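Local coordinates for phosphoribosylaminoimidazole-succinocarboxamide synthase (Saccharomyces cerevisiae, PDB 2CNQ), which catalyses the ATP-dependent joining of L-aspartate to 4-carboxy-5-aminoimidazole ribotide, giving SAICAR in de novo purine biosynthesis, at residues F218-D223 with N227-V232; F63-L68 with R73-D78; L142-G147 with Q152-P157. All blocks are in the same frame, centred on the assembly; numbering follows the deposited sequence.

Contact 1 of 3, residues F218-D223 with N227-V232; sequences FEFGID and NEIILV. With ADP (adenosine-5'-diphosphate), chain B.
Ile229 and Leu231 meet the ring of Phe220 from different directions. Ile229 CG2 lies over one face, 4.0 Å from the centroid of the Phe220 ring, a CH-pi contact. Leu231 CD1 comes in at the ring edge, 3.6 Å from Phe220 CE1. Leu231 CG stands anti to the backbone N (chi1 -171°); with chi2 near 62°, this brings CD1 toward the partner strand. Val191 and Ala195 of helix 185-209 also pack on Phe220. On the other face Ile230 and Val232 lie beside the bare backbone of Gly221. In this antiparallel beta hairpin Gly221 and Ile230 are a hydrogen-bonded pair: Gly221 N bonds to Ile230 O at 2.7 Å, and Ile230 N to Gly221 O at 2.8 Å. Near the turn a G1 beta bulge sets Asn227 and Glu228 opposite the single Asp223. Asp223 N bonds almost straight (177°) to Glu228 O at 2.9 Å. Asp223 OD1 accepts from the backbone N of Lys225. The carboxylates of Asp223 and Glu228 both pair with Arg73, which probably offsets their like charges. At the opposite end Glu219 reaches the nucleotide, where ADP O2' donates to Glu219 OE2 at 2.6 Å. Val232 CB rests 3.6 Å from ADP N7.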
loop_
_atom_site.group_PDB
_atom_site.type_symbol
_atom_site.label_atom_id
_atom_site.label_comp_id
_atom_site.label_asym_id
_atom_site.label_seq_id
_atom_site.Cartn_x
_atom_site.Cartn_y
_atom_site.Cartn_z
ATOM N N PHE A 218 0.197 -4.664 -4.061
ATOM C CA PHE A 218 1.479 -5.075 -3.554
ATOM C C PHE A 218 2.536 -4.531 -4.479
ATOM O O PHE A 218 2.297 -4.272 -5.623
ATOM C CB PHE A 218 1.597 -6.579 -3.555
ATOM C CG PHE A 218 0.631 -7.307 -2.701
ATOM C CD1 PHE A 218 0.562 -7.084 -1.353
ATOM C CD2 PHE A 218 -0.179 -8.258 -3.247
ATOM C CE1 PHE A 218 -0.267 -7.830 -0.579
ATOM C CE2 PHE A 218 -1.028 -9.001 -2.473
ATOM C CZ PHE A 218 -1.075 -8.790 -1.149
ATOM N N GLU A 219 3.734 -4.464 -3.956
ATOM C CA GLU A 219 4.908 -4.308 -4.739
ATOM C C GLU A 219 5.833 -5.419 -4.430
ATOM O O GLU A 219 5.998 -5.815 -3.295
ATOM C CB GLU A 219 5.592 -2.988 -4.493
ATOM C CG GLU A 219 4.723 -1.840 -4.877
ATOM C CD GLU A 219 5.406 -0.520 -4.891
ATOM O OE1 GLU A 219 4.673 0.486 -4.828
ATOM O OE2 GLU A 219 6.644 -0.492 -4.970
ATOM N N PHE A 220 6.423 -5.928 -5.477
ATOM C CA PHE A 220 7.364 -7.000 -5.374
ATOM C C PHE A 220 8.677 -6.591 -5.956
ATOM O O PHE A 220 8.742 -5.890 -6.947
ATOM C CB PHE A 220 6.889 -8.183 -6.196
ATOM C CG PHE A 220 5.665 -8.917 -5.700
ATOM C CD1 PHE A 220 5.148 -8.767 -4.432
ATOM C CD2 PHE A 220 5.024 -9.811 -6.533
ATOM C CE1 PHE A 220 4.047 -9.515 -4.051
ATOM C CE2 PHE A 220 3.946 -10.558 -6.104
ATOM C CZ PHE A 220 3.486 -10.414 -4.880
ATOM N N GLY A 221 9.714 -7.091 -5.355
ATOM C CA GLY A 221 11.026 -7.087 -5.903
ATOM C C GLY A 221 11.402 -8.467 -6.305
ATOM O O GLY A 221 10.678 -9.432 -6.105
ATOM N N ILE A 222 12.571 -8.550 -6.888
ATOM C CA ILE A 222 13.082 -9.806 -7.322
ATOM C C ILE A 222 14.524 -9.840 -6.931
ATOM O O ILE A 222 15.291 -8.962 -7.244
ATOM C CB ILE A 222 12.867 -10.000 -8.833
ATOM C CG1 ILE A 222 13.395 -11.351 -9.295
ATOM C CG2 ILE A 222 13.460 -8.872 -9.662
ATOM C CD1 ILE A 222 12.590 -12.498 -8.852
ATOM N N ASP A 223 14.892 -10.883 -6.235
ATOM C CA ASP A 223 16.271 -11.136 -5.908
ATOM C C ASP A 223 16.736 -12.131 -6.907
ATOM O O ASP A 223 16.448 -13.329 -6.814
ATOM C CB ASP A 223 16.402 -11.712 -4.516
ATOM C CG ASP A 223 17.816 -12.018 -4.175
ATOM O OD1 ASP A 223 18.654 -12.116 -5.097
ATOM O OD2 ASP A 223 18.093 -12.146 -2.984
ATOM N N ASN A 227 16.610 -16.110 -6.898
ATOM C CA ASN A 227 15.365 -16.281 -7.624
ATOM C C ASN A 227 14.175 -16.317 -6.700
ATOM O O ASN A 227 13.234 -17.092 -6.867
ATOM C CB ASN A 227 15.358 -17.518 -8.483
ATOM C CG ASN A 227 14.253 -17.486 -9.507
ATOM O OD1 ASN A 227 13.809 -16.426 -9.944
ATOM N ND2 ASN A 227 13.839 -18.657 -9.939
ATOM N N GLU A 228 14.136 -15.246 -5.888
ATOM C CA GLU A 228 12.984 -15.058 -5.002
ATOM C C GLU A 228 12.311 -13.769 -5.223
ATOM O O GLU A 228 12.974 -12.769 -5.292
ATOM C CB GLU A 228 13.477 -15.200 -3.554
ATOM C CG GLU A 228 13.931 -16.647 -3.219
ATOM C CD GLU A 228 14.456 -16.776 -1.823
ATOM O OE1 GLU A 228 13.797 -17.427 -0.992
ATOM O OE2 GLU A 228 15.524 -16.192 -1.547
ATOM N N ILE A 229 10.985 -13.795 -5.274
ATOM C CA ILE A 229 10.179 -12.618 -5.246
ATOM C C ILE A 229 10.192 -12.121 -3.815
ATOM O O ILE A 229 10.138 -12.887 -2.871
ATOM C CB ILE A 229 8.801 -12.914 -5.740
ATOM C CG1 ILE A 229 8.856 -13.295 -7.211
ATOM C CG2 ILE A 229 7.907 -11.730 -5.553
ATOM C CD1 ILE A 229 7.558 -13.831 -7.733
ATOM N N ILE A 230 10.274 -10.810 -3.684
ATOM C CA ILE A 230 10.383 -10.163 -2.425
ATOM C C ILE A 230 9.205 -9.251 -2.290
ATOM O O ILE A 230 8.920 -8.469 -3.172
ATOM C CB ILE A 230 11.649 -9.301 -2.356
ATOM C CG1 ILE A 230 12.865 -10.047 -2.844
ATOM C CG2 ILE A 230 11.836 -8.772 -0.976
ATOM C CD1 ILE A 230 13.222 -11.192 -2.075
ATOM N N LEU A 231 8.548 -9.291 -1.155
ATOM C CA LEU A 231 7.517 -8.337 -0.864
ATOM C C LEU A 231 8.182 -7.091 -0.354
ATOM O O LEU A 231 8.932 -7.122 0.601
ATOM C CB LEU A 231 6.600 -8.946 0.176
ATOM C CG LEU A 231 5.331 -8.164 0.433
ATOM C CD1 LEU A 231 4.470 -8.073 -0.763
ATOM C CD2 LEU A 231 4.594 -8.846 1.556
ATOM N N VAL A 232 7.938 -5.996 -1.035
ATOM C CA VAL A 232 8.595 -4.750 -0.722
ATOM C C VAL A 232 7.555 -3.695 -0.421
ATOM O O VAL A 232 6.390 -3.977 -0.230
ATOM C CB VAL A 232 9.548 -4.315 -1.838
ATOM C CG1 VAL A 232 10.540 -5.413 -2.117
ATOM C CG2 VAL A 232 8.823 -3.933 -3.080
HETATM P PB ADP B . 5.049 6.307 -4.593
HETATM O O1B ADP B . 3.979 5.404 -4.187
HETATM O O2B ADP B . 5.646 5.929 -5.883
HETATM O O3B ADP B . 4.771 7.728 -4.627
HETATM P PA ADP B . 6.159 5.950 -1.988
HETATM O O1A ADP B . 5.240 4.867 -1.631
HETATM O O2A ADP B . 5.993 7.257 -1.372
HETATM O O3A ADP B . 6.231 6.116 -3.549
HETATM O "O5'" ADP B . 7.645 5.526 -1.710
HETATM C "C5'" ADP B . 8.152 4.215 -1.818
HETATM C "C4'" ADP B . 9.031 4.123 -3.030
HETATM O "O4'" ADP B . 10.034 3.159 -2.719
HETATM C "C3'" ADP B . 8.334 3.599 -4.247
HETATM O "O3'" ADP B . 9.001 4.032 -5.408
HETATM C "C2'" ADP B . 8.547 2.115 -4.124
HETATM O "O2'" ADP B . 8.388 1.423 -5.322
HETATM C "C1'" ADP B . 9.945 2.087 -3.635
HETATM N N9 ADP B . 10.354 0.906 -2.935
HETATM C C8 ADP B . 9.620 0.186 -2.084
HETATM N N7 ADP B . 10.299 -0.778 -1.521
HETATM C C5 ADP B . 11.531 -0.677 -2.043
HETATM C C6 ADP B . 12.746 -1.375 -1.853
HETATM N N6 ADP B . 12.833 -2.373 -0.997
HETATM N N1 ADP B . 13.797 -1.059 -2.600
HETATM C C2 ADP B . 13.714 -0.025 -3.430
HETATM N N3 ADP B . 12.661 0.753 -3.634
HETATM C C4 ADP B . 11.578 0.407 -2.941
HETATM O O HOH W 1 3.854 -4.766 -1.153
#

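Contact 2 of 3, residues F63-L68 with R73-D78; sequences FWFKFL and RNHLVD. With ADP (adenosine-5'-diphosphate), chain B.
Within 63-68, Phe65 is the residue that meets 73-78, and its ring fits among Asn74, His75 and Leu76. Its CG lies anti to the carbonyl carbon (chi1 -78°), and the ring extends from the helix between these three side chains. Phe65 CD1 sits 3.3 Å from Asn74 CB, with the ring and the amide planes 54° apart. The far end of the ring meets the imidazole: Phe65 CZ is 3.4 Å from His75 NE2. The two rings are inclined at 49° and meet obliquely. Leu76 CG lies over one face of the Phe65 ring, and Leu76 CD1 is 3.8 Å from Phe65 CD2. Val235 of strand 228-245 also packs on Phe65. Replacing Phe65 with alanine is likely to open a gap between the helix and residues 74-76 and leave the imidazole of His75 freer to tilt.

The backbone of Phe65 adds a polar link. A water donates to Phe65 O at 2.8 Å and accepts from Asn74 ND2 at 2.9 Å. The other end of that amide is also used, since Leu76 N donates to Asn74 OD1 at 2.8 Å. Both ends of the Asn74 side chain are therefore held, which should limit its rotation. Further along, the chain leaves helical geometry at Leu68.

His75 also meets the nucleotide. ADP N6 donates to His75 ND1 at 2.9 Å and approaches near the plane of the imidazole. Phe33 meets the His75 ring edge-to-face. The arrangement is an Asx turn that carries the adenine-binding His75, with Phe65 packed behind it as a second-shell residue of the ATP-binding site.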
loop_
_atom_site.group_PDB
_atom_site.type_symbol
_atom_site.label_atom_id
_atom_site.label_comp_id
_atom_site.label_asym_id
_atom_site.label_seq_id
_atom_site.Cartn_x
_atom_site.Cartn_y
_atom_site.Cartn_z
ATOM N N PHE A 63 3.050 -5.458 10.450
ATOM C CA PHE A 63 2.144 -6.507 10.838
ATOM C C PHE A 63 2.001 -7.518 9.732
ATOM O O PHE A 63 2.072 -8.711 9.940
ATOM C CB PHE A 63 0.798 -5.921 11.187
ATOM C CG PHE A 63 -0.245 -6.952 11.334
ATOM C CD1 PHE A 63 -1.039 -7.279 10.270
ATOM C CD2 PHE A 63 -0.404 -7.640 12.514
ATOM C CE1 PHE A 63 -1.969 -8.276 10.371
ATOM C CE2 PHE A 63 -1.332 -8.623 12.615
ATOM C CZ PHE A 63 -2.095 -8.954 11.528
ATOM N N TRP A 64 1.781 -7.025 8.519
ATOM C CA TRP A 64 1.579 -7.931 7.421
ATOM C C TRP A 64 2.839 -8.617 7.014
ATOM O O TRP A 64 2.793 -9.771 6.613
ATOM C CB TRP A 64 0.971 -7.225 6.258
ATOM C CG TRP A 64 -0.400 -6.772 6.479
ATOM C CD1 TRP A 64 -0.798 -5.501 6.528
ATOM C CD2 TRP A 64 -1.575 -7.568 6.626
ATOM N NE1 TRP A 64 -2.152 -5.430 6.714
ATOM C CE2 TRP A 64 -2.649 -6.697 6.740
ATOM C CE3 TRP A 64 -1.814 -8.931 6.668
ATOM C CZ2 TRP A 64 -3.951 -7.133 6.824
ATOM C CZ3 TRP A 64 -3.110 -9.356 6.770
ATOM C CH2 TRP A 64 -4.155 -8.476 6.859
ATOM N N PHE A 65 3.968 -7.938 7.063
ATOM C CA PHE A 65 5.206 -8.610 6.749
ATOM C C PHE A 65 5.392 -9.793 7.657
ATOM O O PHE A 65 5.812 -10.844 7.228
ATOM C CB PHE A 65 6.385 -7.670 6.876
ATOM C CG PHE A 65 6.554 -6.729 5.737
ATOM C CD1 PHE A 65 6.666 -7.207 4.455
ATOM C CD2 PHE A 65 6.686 -5.378 5.944
ATOM C CE1 PHE A 65 6.872 -6.346 3.419
ATOM C CE2 PHE A 65 6.882 -4.522 4.906
ATOM C CZ PHE A 65 6.954 -5.009 3.647
ATOM N N LYS A 66 5.065 -9.608 8.922
ATOM C CA LYS A 66 5.204 -10.658 9.875
ATOM C C LYS A 66 4.179 -11.736 9.615
ATOM O O LYS A 66 4.486 -12.916 9.717
ATOM C CB LYS A 66 5.050 -10.065 11.252
ATOM C CG LYS A 66 5.194 -11.082 12.358
ATOM C CD LYS A 66 5.057 -10.475 13.726
ATOM C CE LYS A 66 6.141 -9.460 14.044
ATOM N NZ LYS A 66 7.531 -9.987 13.943
ATOM N N PHE A 67 2.945 -11.349 9.312
ATOM C CA PHE A 67 1.897 -12.296 9.027
ATOM C C PHE A 67 2.249 -13.178 7.855
ATOM O O PHE A 67 1.919 -14.352 7.814
ATOM C CB PHE A 67 0.626 -11.533 8.749
ATOM C CG PHE A 67 -0.549 -12.378 8.470
ATOM C CD1 PHE A 67 -1.210 -13.040 9.468
ATOM C CD2 PHE A 67 -1.029 -12.493 7.203
ATOM C CE1 PHE A 67 -2.320 -13.802 9.163
ATOM C CE2 PHE A 67 -2.124 -13.242 6.910
ATOM C CZ PHE A 67 -2.762 -13.895 7.878
ATOM N N LEU A 68 2.930 -12.588 6.891
ATOM C CA LEU A 68 3.292 -13.259 5.663
ATOM C C LEU A 68 4.713 -13.730 5.677
ATOM O O LEU A 68 5.230 -14.094 4.648
ATOM C CB LEU A 68 3.085 -12.311 4.508
ATOM C CG LEU A 68 1.655 -11.924 4.319
ATOM C CD1 LEU A 68 1.575 -10.899 3.222
ATOM C CD2 LEU A 68 0.770 -13.095 4.013
ATOM N N ARG A 73 9.435 -13.769 1.235
ATOM C CA ARG A 73 10.514 -12.944 1.691
ATOM C C ARG A 73 10.124 -11.509 1.579
ATOM O O ARG A 73 9.402 -11.158 0.682
ATOM C CB ARG A 73 11.751 -13.138 0.837
ATOM C CG ARG A 73 12.520 -14.398 1.139
ATOM C CD ARG A 73 13.818 -14.425 0.371
ATOM N NE ARG A 73 14.625 -13.252 0.678
ATOM C CZ ARG A 73 15.659 -12.846 -0.047
ATOM N NH1 ARG A 73 16.042 -13.537 -1.111
ATOM N NH2 ARG A 73 16.320 -11.753 0.295
ATOM N N ASN A 74 10.652 -10.681 2.448
ATOM C CA ASN A 74 10.356 -9.278 2.374
ATOM C C ASN A 74 11.600 -8.453 2.464
ATOM O O ASN A 74 12.673 -8.942 2.719
ATOM C CB ASN A 74 9.326 -8.900 3.411
ATOM C CG ASN A 74 9.847 -9.053 4.788
ATOM O OD1 ASN A 74 10.872 -8.472 5.127
ATOM N ND2 ASN A 74 9.183 -9.839 5.588
ATOM N N HIS A 75 11.437 -7.169 2.256
ATOM C CA HIS A 75 12.560 -6.269 2.202
ATOM C C HIS A 75 13.068 -5.808 3.527
ATOM O O HIS A 75 14.027 -5.071 3.567
ATOM C CB HIS A 75 12.272 -5.061 1.340
ATOM C CG HIS A 75 11.229 -4.152 1.815
ATOM N ND1 HIS A 75 11.138 -2.915 1.245
ATOM C CD2 HIS A 75 10.276 -4.238 2.751
ATOM C CE1 HIS A 75 10.148 -2.283 1.814
ATOM N NE2 HIS A 75 9.603 -3.063 2.724
ATOM N N LEU A 76 12.451 -6.195 4.619
ATOM C CA LEU A 76 12.905 -5.659 5.875
ATOM C C LEU A 76 14.291 -6.162 6.181
ATOM O O LEU A 76 14.584 -7.327 6.007
ATOM C CB LEU A 76 12.009 -6.110 6.982
ATOM C CG LEU A 76 10.580 -5.668 6.866
ATOM C CD1 LEU A 76 9.794 -6.249 8.012
ATOM C CD2 LEU A 76 10.463 -4.162 6.813
ATOM N N VAL A 77 15.135 -5.298 6.698
ATOM C CA VAL A 77 16.364 -5.708 7.293
ATOM C C VAL A 77 16.024 -6.296 8.649
ATOM O O VAL A 77 15.296 -5.743 9.425
ATOM C CB VAL A 77 17.310 -4.543 7.416
ATOM C CG1 VAL A 77 18.551 -4.916 8.185
ATOM C CG2 VAL A 77 17.673 -4.030 6.049
ATOM N N ASP A 78 16.679 -7.377 8.970
ATOM C CA ASP A 78 16.621 -7.872 10.319
ATOM C C ASP A 78 17.188 -6.846 11.287
ATOM O O ASP A 78 18.259 -6.277 11.097
ATOM C CB ASP A 78 17.437 -9.141 10.426
ATOM C CG ASP A 78 16.829 -10.284 9.671
ATOM O OD1 ASP A 78 15.684 -10.167 9.180
ATOM O OD2 ASP A 78 17.503 -11.327 9.575
HETATM P PB ADP B . 5.049 6.307 -4.593
HETATM O O1B ADP B . 3.979 5.404 -4.187
HETATM O O2B ADP B . 5.646 5.929 -5.883
HETATM O O3B ADP B . 4.771 7.728 -4.627
HETATM P PA ADP B . 6.159 5.950 -1.988
HETATM O O1A ADP B . 5.240 4.867 -1.631
HETATM O O2A ADP B . 5.993 7.257 -1.372
HETATM O O3A ADP B . 6.231 6.116 -3.549
HETATM O "O5'" ADP B . 7.645 5.526 -1.710
HETATM C "C5'" ADP B . 8.152 4.215 -1.818
HETATM C "C4'" ADP B . 9.031 4.123 -3.030
HETATM O "O4'" ADP B . 10.034 3.159 -2.719
HETATM C "C3'" ADP B . 8.334 3.599 -4.247
HETATM O "O3'" ADP B . 9.001 4.032 -5.408
HETATM C "C2'" ADP B . 8.547 2.115 -4.124
HETATM O "O2'" ADP B . 8.388 1.423 -5.322
HETATM C "C1'" ADP B . 9.945 2.087 -3.635
HETATM N N9 ADP B . 10.354 0.906 -2.935
HETATM C C8 ADP B . 9.620 0.186 -2.084
HETATM N N7 ADP B . 10.299 -0.778 -1.521
HETATM C C5 ADP B . 11.531 -0.677 -2.043
HETATM C C6 ADP B . 12.746 -1.375 -1.853
HETATM N N6 ADP B . 12.833 -2.373 -0.997
HETATM N N1 ADP B . 13.797 -1.059 -2.600
HETATM C C2 ADP B . 13.714 -0.025 -3.430
HETATM N N3 ADP B . 12.661 0.753 -3.634
HETATM C C4 ADP B . 11.578 0.407 -2.941
HETATM O O HOH W 2 6.761 -11.037 4.594
#

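Contact 3 of 3, residues L142-G147 with Q152-P157; sequences LKQPQG and QEFPEP
Gln144 and Phe154 meet at a steep angle, with the amide and ring planes 73° apart. The carbonyl end of the amide does the touching: Gln144 OE1 lies 3.3 Å from Phe154 CD1 and equally close to CE1. The Gln144 side chain bends at its second torsion (chi2 -55°), which brings its end round to the ring. Its other end turns back on its own segment, where Gln144 NE2 donates to Leu142 O at 3.2 Å. The amide thus has one end against the ring and the other bonded to the backbone with poor geometry, well above the plane of the Leu142 carbonyl. Val139 touches both Gln144 and Phe154, and Ile125 and Leu148 also pack on the buried ring.

Pro145 and Pro155 point at each other tip to tip. Their CG atoms are in van der Waals contact, with Pro145 CG 3.6 Å from Pro155 CG. Both prolines are exposed, so this apolar touch lies at the surface. The carbonyl of Pro145 is held by the hydroxyl of Tyr133.

Gln152 faces Gly147 through a water. Its chain is extended, and the water accepts from Gln152 NE2 at 2.9 Å and donates to Gly147 O at 3.1 Å. Gln152 OE1 takes a bond from the backbone N of Lys149, which helps fix the way the amide is turned. Gly147 has a positive phi (87°), where a side chain would press on the carbonyl O of the residue before.

No direct hydrogen bond joins the two segments. This is plain surface packing at the neck of a loop, joining the end of the small hairpin 138-143 to the start of edge strand 153-159 in the mixed sheet.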
loop_
_atom_site.group_PDB
_atom_site.type_symbol
_atom_site.label_atom_id
_atom_site.label_comp_id
_atom_site.label_asym_id
_atom_site.label_seq_id
_atom_site.Cartn_x
_atom_site.Cartn_y
_atom_site.Cartn_z
ATOM N N LEU A 142 -9.403 -8.815 -18.793
ATOM C CA LEU A 142 -9.741 -10.191 -18.484
ATOM C C LEU A 142 -11.249 -10.335 -18.470
ATOM O O LEU A 142 -11.939 -9.625 -17.777
ATOM C CB LEU A 142 -9.252 -10.540 -17.085
ATOM C CG LEU A 142 -7.743 -10.499 -16.923
ATOM C CD1 LEU A 142 -7.406 -10.429 -15.467
ATOM C CD2 LEU A 142 -7.106 -11.706 -17.575
ATOM N N LYS A 143 -11.718 -11.477 -19.005
ATOM C CA LYS A 143 -13.128 -11.781 -18.953
ATOM C C LYS A 143 -13.571 -12.370 -17.601
ATOM O O LYS A 143 -12.845 -13.000 -16.804
ATOM C CB LYS A 143 -13.586 -12.495 -20.196
ATOM C CG LYS A 143 -13.619 -11.510 -21.382
ATOM C CD LYS A 143 -12.934 -12.076 -22.530
ATOM C CE LYS A 143 -13.451 -13.511 -22.600
ATOM N NZ LYS A 143 -13.275 -14.243 -23.810
ATOM N N GLN A 144 -14.803 -12.042 -17.324
ATOM C CA GLN A 144 -15.371 -12.167 -16.027
ATOM C C GLN A 144 -16.717 -12.790 -16.181
ATOM O O GLN A 144 -17.296 -12.767 -17.243
ATOM C CB GLN A 144 -15.525 -10.785 -15.396
ATOM C CG GLN A 144 -14.235 -10.037 -15.174
ATOM C CD GLN A 144 -13.261 -10.830 -14.369
ATOM O OE1 GLN A 144 -13.630 -11.461 -13.384
ATOM N NE2 GLN A 144 -12.004 -10.824 -14.798
ATOM N N PRO A 145 -17.260 -13.352 -15.115
ATOM C CA PRO A 145 -18.669 -13.754 -15.190
ATOM C C PRO A 145 -19.550 -12.526 -15.458
ATOM O O PRO A 145 -19.218 -11.459 -14.969
ATOM C CB PRO A 145 -18.945 -14.368 -13.814
ATOM C CG PRO A 145 -17.693 -14.275 -13.056
ATOM C CD PRO A 145 -16.645 -13.620 -13.813
ATOM N N GLN A 146 -20.667 -12.703 -16.183
ATOM C CA GLN A 146 -21.703 -11.739 -16.341
ATOM C C GLN A 146 -22.433 -11.615 -15.047
ATOM O O GLN A 146 -22.524 -12.553 -14.281
ATOM C CB GLN A 146 -22.650 -12.198 -17.397
ATOM C CG GLN A 146 -23.657 -11.199 -17.716
ATOM C CD GLN A 146 -24.488 -11.638 -18.843
ATOM O OE1 GLN A 146 -23.969 -12.046 -19.879
ATOM N NE2 GLN A 146 -25.790 -11.571 -18.681
ATOM N N GLY A 147 -22.965 -10.437 -14.816
ATOM C CA GLY A 147 -23.874 -10.215 -13.737
ATOM C C GLY A 147 -23.254 -9.865 -12.416
ATOM O O GLY A 147 -23.946 -9.832 -11.430
ATOM N N GLN A 152 -19.121 -6.856 -5.731
ATOM C CA GLN A 152 -19.252 -8.270 -5.595
ATOM C C GLN A 152 -17.888 -8.902 -5.590
ATOM O O GLN A 152 -16.948 -8.460 -6.248
ATOM C CB GLN A 152 -20.088 -8.817 -6.709
ATOM C CG GLN A 152 -20.406 -10.279 -6.576
ATOM C CD GLN A 152 -21.507 -10.703 -7.488
ATOM O OE1 GLN A 152 -22.248 -9.877 -7.996
ATOM N NE2 GLN A 152 -21.600 -11.994 -7.729
ATOM N N GLU A 153 -17.811 -10.003 -4.885
ATOM C CA GLU A 153 -16.645 -10.800 -4.870
ATOM C C GLU A 153 -16.453 -11.468 -6.205
ATOM O O GLU A 153 -17.397 -12.016 -6.761
ATOM C CB GLU A 153 -16.773 -11.848 -3.773
ATOM C CG GLU A 153 -15.513 -12.603 -3.469
ATOM C CD GLU A 153 -15.532 -13.284 -2.112
ATOM O OE1 GLU A 153 -14.440 -13.544 -1.577
ATOM O OE2 GLU A 153 -16.625 -13.546 -1.580
ATOM N N PHE A 154 -15.239 -11.447 -6.719
ATOM C CA PHE A 154 -14.932 -12.257 -7.859
ATOM C C PHE A 154 -14.963 -13.713 -7.443
ATOM O O PHE A 154 -14.735 -14.051 -6.327
ATOM C CB PHE A 154 -13.556 -11.941 -8.368
ATOM C CG PHE A 154 -13.455 -10.623 -9.034
ATOM C CD1 PHE A 154 -13.961 -10.430 -10.297
ATOM C CD2 PHE A 154 -12.817 -9.567 -8.413
ATOM C CE1 PHE A 154 -13.832 -9.229 -10.922
ATOM C CE2 PHE A 154 -12.696 -8.371 -9.032
ATOM C CZ PHE A 154 -13.205 -8.188 -10.281
ATOM N N PRO A 155 -15.167 -14.608 -8.389
ATOM C CA PRO A 155 -15.109 -16.022 -8.031
ATOM C C PRO A 155 -13.817 -16.423 -7.390
ATOM O O PRO A 155 -13.794 -17.210 -6.461
ATOM C CB PRO A 155 -15.286 -16.717 -9.370
ATOM C CG PRO A 155 -15.965 -15.747 -10.220
ATOM C CD PRO A 155 -15.563 -14.396 -9.782
ATOM N N GLU A 156 -12.739 -15.843 -7.897
ATOM C CA GLU A 156 -11.436 -15.990 -7.317
ATOM C C GLU A 156 -10.777 -14.637 -7.393
ATOM O O GLU A 156 -11.030 -13.888 -8.300
ATOM C CB GLU A 156 -10.591 -16.954 -8.117
ATOM C CG GLU A 156 -11.069 -18.365 -8.103
ATOM C CD GLU A 156 -11.066 -18.982 -6.743
ATOM O OE1 GLU A 156 -10.299 -18.535 -5.876
ATOM O OE2 GLU A 156 -11.814 -19.960 -6.545
ATOM N N PRO A 157 -9.909 -14.313 -6.457
ATOM C CA PRO A 157 -9.217 -13.038 -6.598
ATOM C C PRO A 157 -8.381 -13.024 -7.826
ATOM O O PRO A 157 -7.886 -14.059 -8.238
ATOM C CB PRO A 157 -8.348 -12.992 -5.350
ATOM C CG PRO A 157 -9.026 -13.901 -4.405
ATOM C CD PRO A 157 -9.520 -15.027 -5.249
HETATM O O HOH W 3 -23.500 -12.459 -9.932
#

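From the N terminus, contact 2 comes first and closes the short loop between helix 53-67 and strand 73-74. Contact 3 follows, closing the loop that runs from strand 142-143 to strand 153-159. Contact 1 is last and closes the hairpin turn between strands 211-223 and 228-245. The three lie in series, and none nests in or crosses another. All reach the same mixed sheet, whose outermost strands are 73-74 and 153-159. Contacts 1 and 2 touch directly: a probable backbone hydrogen bond from Leu231 N to Arg73 O joins neighbouring strands 228-245 and 73-74. Both reach the same ADP. Contact 3 stands apart, its centre about 27 Å from the centre of contact 1.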